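Long-range contact in putative cytochrome P450 hydroxylase (Chondromyces apiculatus DSM 436, PDB 6GMF), which binds heme b and probably acts as a cytochrome P450 monooxygenase that hydroxylates terpenes: residues A[235-247]-A[374-388]. Numbering follows the deposited sequence. Where two conformers were deposited one is given.
Sequences NETTTSLIGNALV and VSWSPSFFIRSPSTL. With HEM (protoporphyrin IX containing Fe), chain B.
Asn244, on helix 220-251, donates to the backbone carbonyl of Arg383. Its ND2 lies 2.9 Å from Arg383 O, with an N-H...O angle of 155°, and comes from above the carbonyl plane. ND2 also binds the backbone oxygen of Glu277. Ser240 OG, one turn earlier, is also placed to donate to Arg383 O, but at 2.5 Å and from one of two deposited conformers this bond is doubtful.

Asn244 OD1 turns the other way, to the edge of the Trp376 ring in its plane, 3.4 Å from CZ3. The amide and ring planes are 73° apart. The guanidinium of Arg383 covers one face of this indole, and Val374 CG1 covers the opposite face. Arg383 NE forms a salt bridge with Glu277.

A water donates to Ile382 O and, at longer range, to Glu236 OE2. In the conformer given, Ser384 OG donates to it.

Apolar contacts fill both ends. Val247 carries one end: CG1, anti to the backbone N (chi1 166°), meets Val374 CG2 tip to tip at 3.9 Å. Its CG2 reaches Pro385 CG and Leu388 CD1. Leu388 CD2 packs on Leu246 CB at 3.7 Å. At the other end, Ile382 CD1 touches Thr237 CG2 at 3.9 Å, and Thr237 CB lies 3.4 Å from HEM C3B.

Helix 220-251 is the long central helix of the P450 fold, which passes over the heme. The Asn244 amide, probably helped by Ser240, ties the carbonyl of buried Arg383 in the loop 374-388 to this helix, and Ile382 touches a threonine that itself lines the heme pocket.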
loop_
_atom_site.group_PDB
_atom_site.type_symbol
_atom_site.label_atom_id
_atom_site.label_comp_id
_atom_site.label_asym_id
_atom_site.label_seq_id
_atom_site.Cartn_x
_atom_site.Cartn_y
_atom_site.Cartn_z
ATOM N N ASN A 235 2.328 5.519 -1.648
ATOM C CA ASN A 235 3.409 5.964 -0.795
ATOM C C ASN A 235 3.417 5.184 0.519
ATOM O O ASN A 235 4.380 4.486 0.817
ATOM C CB ASN A 235 3.348 7.463 -0.550
ATOM C CG ASN A 235 3.685 8.350 -1.722
ATOM O OD1 ASN A 235 4.245 7.894 -2.715
ATOM N ND2 ASN A 235 3.379 9.632 -1.540
ATOM N N GLU A 236 2.378 5.316 1.339
ATOM C CA GLU A 236 2.365 4.751 2.667
ATOM C C GLU A 236 2.447 3.211 2.601
ATOM O O GLU A 236 3.098 2.568 3.401
ATOM C CB GLU A 236 1.093 5.209 3.384
ATOM C CG GLU A 236 1.104 4.982 4.866
ATOM C CD GLU A 236 -0.171 5.350 5.624
ATOM O OE1 GLU A 236 -1.118 5.884 5.008
ATOM O OE2 GLU A 236 -0.189 5.085 6.851
ATOM N N THR A 237 1.774 2.606 1.620
ATOM C CA THR A 237 1.795 1.150 1.513
ATOM C C THR A 237 3.199 0.631 1.150
ATOM O O THR A 237 3.641 -0.350 1.728
ATOM C CB THR A 237 0.814 0.680 0.452
ATOM O OG1 THR A 237 1.128 1.444 -0.702
ATOM C CG2 THR A 237 -0.611 0.834 0.951
ATOM N N THR A 238 3.842 1.278 0.211
ATOM C CA THR A 238 5.209 0.788 -0.212
ATOM C C THR A 238 6.205 1.016 0.914
ATOM O O THR A 238 7.040 0.158 1.171
ATOM C CB THR A 238 5.659 1.409 -1.525
ATOM O OG1 THR A 238 4.675 1.159 -2.515
ATOM C CG2 THR A 238 6.977 0.828 -1.989
ATOM N N THR A 239 6.082 2.169 1.582
ATOM C CA THR A 239 6.898 2.448 2.775
ATOM C C THR A 239 6.691 1.313 3.775
ATOM O O THR A 239 7.645 0.874 4.434
ATOM C CB THR A 239 6.509 3.818 3.328
ATOM O OG1 THR A 239 6.941 4.820 2.410
ATOM C CG2 THR A 239 7.087 4.094 4.693
ATOM N N SER A 240 5.425 0.966 4.017
ATOM C CA SER A 240 5.067 -0.084 4.959
ATOM C C SER A 240 5.739 -1.414 4.592
ATOM O O SER A 240 6.274 -2.082 5.458
ATOM C CB SER A 240 3.589 -0.244 5.053
ATOM O OG SER A 240 3.263 -1.562 5.460
ATOM N N LEU A 241 5.650 -1.792 3.318
ATOM C CA LEU A 241 6.266 -3.060 2.837
ATOM C C LEU A 241 7.759 -3.111 3.178
ATOM O O LEU A 241 8.223 -4.093 3.766
ATOM C CB LEU A 241 6.047 -3.151 1.338
ATOM C CG LEU A 241 6.747 -4.346 0.686
ATOM C CD1 LEU A 241 6.345 -5.657 1.349
ATOM C CD2 LEU A 241 6.442 -4.374 -0.776
ATOM N N ILE A 242 8.502 -2.053 2.829
ATOM C CA ILE A 242 9.897 -2.050 3.093
ATOM C C ILE A 242 10.179 -2.050 4.605
ATOM O O ILE A 242 11.067 -2.837 5.038
ATOM C CB ILE A 242 10.606 -0.912 2.353
ATOM C CG1 ILE A 242 10.301 -0.943 0.863
ATOM C CG2 ILE A 242 12.109 -0.957 2.600
ATOM C CD1 ILE A 242 10.744 0.293 0.130
ATOM N N GLY A 243 9.481 -1.233 5.419
ATOM C CA GLY A 243 9.705 -1.207 6.878
ATOM C C GLY A 243 9.360 -2.546 7.517
ATOM O O GLY A 243 10.100 -3.089 8.338
ATOM N N ASN A 244 8.229 -3.107 7.091
ATOM C CA ASN A 244 7.769 -4.410 7.594
ATOM C C ASN A 244 8.769 -5.511 7.258
ATOM O O ASN A 244 8.945 -6.404 8.097
ATOM C CB ASN A 244 6.389 -4.786 7.082
ATOM C CG ASN A 244 5.320 -3.891 7.668
ATOM O OD1 ASN A 244 5.619 -3.004 8.446
ATOM N ND2 ASN A 244 4.083 -4.085 7.233
ATOM N N ALA A 245 9.386 -5.457 6.096
ATOM C CA ALA A 245 10.408 -6.410 5.699
ATOM C C ALA A 245 11.571 -6.295 6.674
ATOM O O ALA A 245 12.105 -7.305 7.096
ATOM C CB ALA A 245 10.850 -6.117 4.295
ATOM N N LEU A 246 11.945 -5.057 7.001
ATOM C CA LEU A 246 13.110 -4.839 7.912
ATOM C C LEU A 246 12.774 -5.366 9.305
ATOM O O LEU A 246 13.643 -5.917 10.015
ATOM C CB LEU A 246 13.494 -3.358 7.917
ATOM C CG LEU A 246 14.111 -2.905 6.601
ATOM C CD1 LEU A 246 14.321 -1.408 6.581
ATOM C CD2 LEU A 246 15.410 -3.661 6.317
ATOM N N VAL A 247 11.519 -5.204 9.730
ATOM C CA VAL A 247 11.058 -5.717 11.011
ATOM C C VAL A 247 11.109 -7.255 10.995
ATOM O O VAL A 247 11.697 -7.872 11.914
ATOM C CB VAL A 247 9.657 -5.204 11.398
ATOM C CG1 VAL A 247 9.071 -6.017 12.556
ATOM C CG2 VAL A 247 9.637 -3.720 11.764
ATOM N N VAL A 374 8.647 -3.031 18.554
ATOM C CA VAL A 374 8.367 -2.177 17.412
ATOM C C VAL A 374 7.232 -1.218 17.769
ATOM O O VAL A 374 6.174 -1.634 18.274
ATOM C CB VAL A 374 8.056 -3.033 16.177
ATOM C CG1 VAL A 374 7.719 -2.145 14.979
ATOM C CG2 VAL A 374 9.206 -3.968 15.838
ATOM N N SER A 375 7.470 0.078 17.549
ATOM C CA SER A 375 6.454 1.084 17.693
ATOM C C SER A 375 5.668 1.088 16.380
ATOM O O SER A 375 6.166 1.655 15.401
ATOM C CB SER A 375 7.003 2.459 17.985
ATOM N N TRP A 376 4.512 0.417 16.366
ATOM C CA TRP A 376 3.612 0.410 15.199
ATOM C C TRP A 376 2.792 1.699 15.132
ATOM O O TRP A 376 2.310 2.199 16.157
ATOM C CB TRP A 376 2.683 -0.794 15.239
ATOM C CG TRP A 376 3.422 -2.083 15.168
ATOM C CD1 TRP A 376 3.696 -2.959 16.175
ATOM C CD2 TRP A 376 4.022 -2.638 13.995
ATOM N NE1 TRP A 376 4.439 -4.014 15.712
ATOM C CE2 TRP A 376 4.632 -3.851 14.360
ATOM C CE3 TRP A 376 4.091 -2.214 12.665
ATOM C CZ2 TRP A 376 5.325 -4.635 13.440
ATOM C CZ3 TRP A 376 4.718 -3.021 11.747
ATOM C CH2 TRP A 376 5.347 -4.203 12.131
ATOM N N SER A 377 2.599 2.215 13.911
ATOM C CA SER A 377 1.740 3.335 13.681
ATOM C C SER A 377 0.339 2.986 14.165
ATOM O O SER A 377 -0.133 1.874 13.970
ATOM C CB SER A 377 1.736 3.715 12.228
ATOM O OG SER A 377 3.024 4.191 11.840
ATOM N N PRO A 378 -0.388 3.933 14.786
ATOM C CA PRO A 378 -1.680 3.624 15.376
ATOM C C PRO A 378 -2.764 3.557 14.284
ATOM O O PRO A 378 -3.663 4.414 14.213
ATOM C CB PRO A 378 -1.842 4.799 16.369
ATOM C CG PRO A 378 -1.175 5.955 15.683
ATOM C CD PRO A 378 0.015 5.338 14.973
ATOM N N SER A 379 -2.630 2.560 13.398
ATOM C CA SER A 379 -3.578 2.288 12.340
ATOM C C SER A 379 -3.825 0.778 12.275
ATOM O O SER A 379 -2.889 -0.051 12.248
ATOM C CB SER A 379 -3.128 2.863 11.007
ATOM O OG SER A 379 -4.059 2.561 9.958
ATOM N N PHE A 380 -5.105 0.427 12.315
ATOM C CA PHE A 380 -5.585 -0.919 12.053
ATOM C C PHE A 380 -5.497 -1.246 10.563
ATOM O O PHE A 380 -5.361 -2.422 10.192
ATOM C CB PHE A 380 -7.064 -1.003 12.438
ATOM C CG PHE A 380 -7.698 -2.351 12.250
ATOM C CD1 PHE A 380 -7.354 -3.413 13.071
ATOM C CD2 PHE A 380 -8.689 -2.549 11.303
ATOM C CE1 PHE A 380 -7.962 -4.650 12.946
ATOM C CE2 PHE A 380 -9.312 -3.783 11.189
ATOM C CZ PHE A 380 -8.938 -4.848 11.990
ATOM N N PHE A 381 -5.592 -0.198 9.752
ATOM C CA PHE A 381 -5.800 -0.333 8.305
ATOM C C PHE A 381 -4.479 -0.510 7.576
ATOM O O PHE A 381 -4.439 -1.350 6.669
ATOM C CB PHE A 381 -6.584 0.869 7.793
ATOM C CG PHE A 381 -7.917 0.942 8.496
ATOM C CD1 PHE A 381 -8.982 0.165 8.076
ATOM C CD2 PHE A 381 -8.068 1.703 9.643
ATOM C CE1 PHE A 381 -10.198 0.204 8.742
ATOM C CE2 PHE A 381 -9.291 1.753 10.298
ATOM C CZ PHE A 381 -10.343 0.982 9.866
ATOM N N ILE A 382 -3.459 0.286 7.921
ATOM C CA ILE A 382 -2.127 0.181 7.333
ATOM C C ILE A 382 -1.178 -0.226 8.445
ATOM O O ILE A 382 -1.063 0.501 9.456
ATOM C CB ILE A 382 -1.689 1.510 6.704
ATOM C CG1 ILE A 382 -2.633 1.945 5.595
ATOM C CG2 ILE A 382 -0.270 1.381 6.159
ATOM C CD1 ILE A 382 -2.535 1.072 4.381
ATOM N N ARG A 383 -0.457 -1.324 8.238
ATOM C CA ARG A 383 0.500 -1.888 9.226
ATOM C C ARG A 383 1.912 -1.383 8.873
ATOM O O ARG A 383 2.455 -1.762 7.822
ATOM C CB ARG A 383 0.418 -3.415 9.163
ATOM C CG ARG A 383 1.393 -4.118 10.085
ATOM C CD ARG A 383 0.792 -4.295 11.448
ATOM N NE ARG A 383 1.466 -5.372 12.197
ATOM C CZ ARG A 383 1.646 -5.452 13.511
ATOM N NH1 ARG A 383 1.107 -4.572 14.316
ATOM N NH2 ARG A 383 2.376 -6.436 14.008
ATOM N N SER A 384 2.479 -0.492 9.696
ATOM C CA SER A 384 3.760 0.111 9.419
ATOM C C SER A 384 4.407 0.562 10.721
ATOM O O SER A 384 3.721 0.990 11.629
ATOM C CB SER A 384 3.618 1.271 8.483
ATOM O OG SER A 384 3.054 2.388 9.151
ATOM N N PRO A 385 5.738 0.495 10.819
ATOM C CA PRO A 385 6.426 1.069 11.970
ATOM C C PRO A 385 6.344 2.605 11.968
ATOM O O PRO A 385 6.578 3.258 10.948
ATOM C CB PRO A 385 7.870 0.566 11.860
ATOM C CG PRO A 385 7.909 -0.386 10.707
ATOM C CD PRO A 385 6.636 -0.211 9.909
ATOM N N SER A 386 5.988 3.198 13.113
ATOM C CA SER A 386 5.962 4.649 13.269
ATOM C C SER A 386 7.376 5.245 13.177
ATOM O O SER A 386 7.557 6.377 12.752
ATOM C CB SER A 386 5.280 5.042 14.558
ATOM O OG SER A 386 6.026 4.591 15.673
ATOM N N THR A 387 8.346 4.470 13.645
ATOM C CA THR A 387 9.771 4.725 13.603
ATOM C C THR A 387 10.463 3.356 13.633
ATOM O O THR A 387 9.868 2.383 14.135
ATOM C CB THR A 387 10.179 5.590 14.803
ATOM O OG1 THR A 387 11.565 5.916 14.693
ATOM C CG2 THR A 387 9.966 4.878 16.110
ATOM N N LEU A 388 11.681 3.256 13.083
ATOM C CA LEU A 388 12.417 2.026 13.075
ATOM C C LEU A 388 13.910 2.327 13.177
ATOM O O LEU A 388 14.667 2.249 12.197
ATOM C CB LEU A 388 12.082 1.200 11.819
ATOM C CG LEU A 388 12.664 -0.221 11.800
ATOM C CD1 LEU A 388 12.062 -1.027 12.934
ATOM C CD2 LEU A 388 12.444 -0.939 10.481
HETATM C CHA HEM B . -5.369 -0.996 -5.257
HETATM C CHB HEM B . -2.529 -2.813 -1.960
HETATM C CHC HEM B . 1.097 -0.137 -3.725
HETATM C CHD HEM B . -1.854 1.969 -6.775
HETATM C C1A HEM B . -4.889 -1.761 -4.221
HETATM C C2A HEM B . -5.685 -2.760 -3.595
HETATM C C3A HEM B . -4.875 -3.262 -2.628
HETATM C C4A HEM B . -3.628 -2.593 -2.724
HETATM C CMA HEM B . -5.187 -4.297 -1.575
HETATM C CAA HEM B . -7.101 -3.179 -3.881
HETATM C CBA HEM B . -8.164 -2.239 -3.250
HETATM C CGA HEM B . -9.582 -2.743 -3.421
HETATM O O1A HEM B . -9.798 -3.879 -3.913
HETATM O O2A HEM B . -10.474 -1.982 -2.920
HETATM C C1B HEM B . -1.260 -2.236 -2.122
HETATM C C2B HEM B . -0.081 -2.578 -1.370
HETATM C C3B HEM B . 0.953 -1.830 -1.836
HETATM C C4B HEM B . 0.396 -1.025 -2.926
HETATM C CMB HEM B . -0.111 -3.570 -0.278
HETATM C CAB HEM B . 2.421 -1.812 -1.465
HETATM C CBB HEM B . 2.942 -2.838 -0.874
HETATM C C1C HEM B . 0.674 0.641 -4.744
HETATM C C2C HEM B . 1.505 1.558 -5.472
HETATM C C3C HEM B . 0.610 2.148 -6.349
HETATM C C4C HEM B . -0.689 1.642 -6.113
HETATM C CMC HEM B . 3.002 1.657 -5.409
HETATM C CAC HEM B . 0.847 3.144 -7.393
HETATM C CBC HEM B . 1.948 3.844 -7.533
HETATM C C1D HEM B . -3.054 1.340 -6.572
HETATM C C2D HEM B . -4.290 1.728 -7.314
HETATM C C3D HEM B . -5.263 0.890 -6.903
HETATM C C4D HEM B . -4.639 0.002 -5.917
HETATM C CMD HEM B . -4.296 2.850 -8.340
HETATM C CAD HEM B . -6.694 0.890 -7.363
HETATM C CBD HEM B . -7.030 -0.094 -8.496
HETATM C CGD HEM B . -8.505 -0.126 -8.837
HETATM O O1D HEM B . -8.805 -0.591 -9.950
HETATM O O2D HEM B . -9.361 0.273 -8.006
HETATM N NA HEM B . -3.615 -1.671 -3.683
HETATM N NB HEM B . -0.896 -1.331 -3.022
HETATM N NC HEM B . -0.658 0.726 -5.101
HETATM N ND HEM B . -3.358 0.330 -5.686
HETATM FE FE HEM B . -2.139 -0.564 -4.460
HETATM O O HOH W 1 3.719 3.556 6.024
HETATM O O HOH W 2 0.169 2.971 9.338
HETATM O O HOH W 3 -2.797 0.926 -2.917
#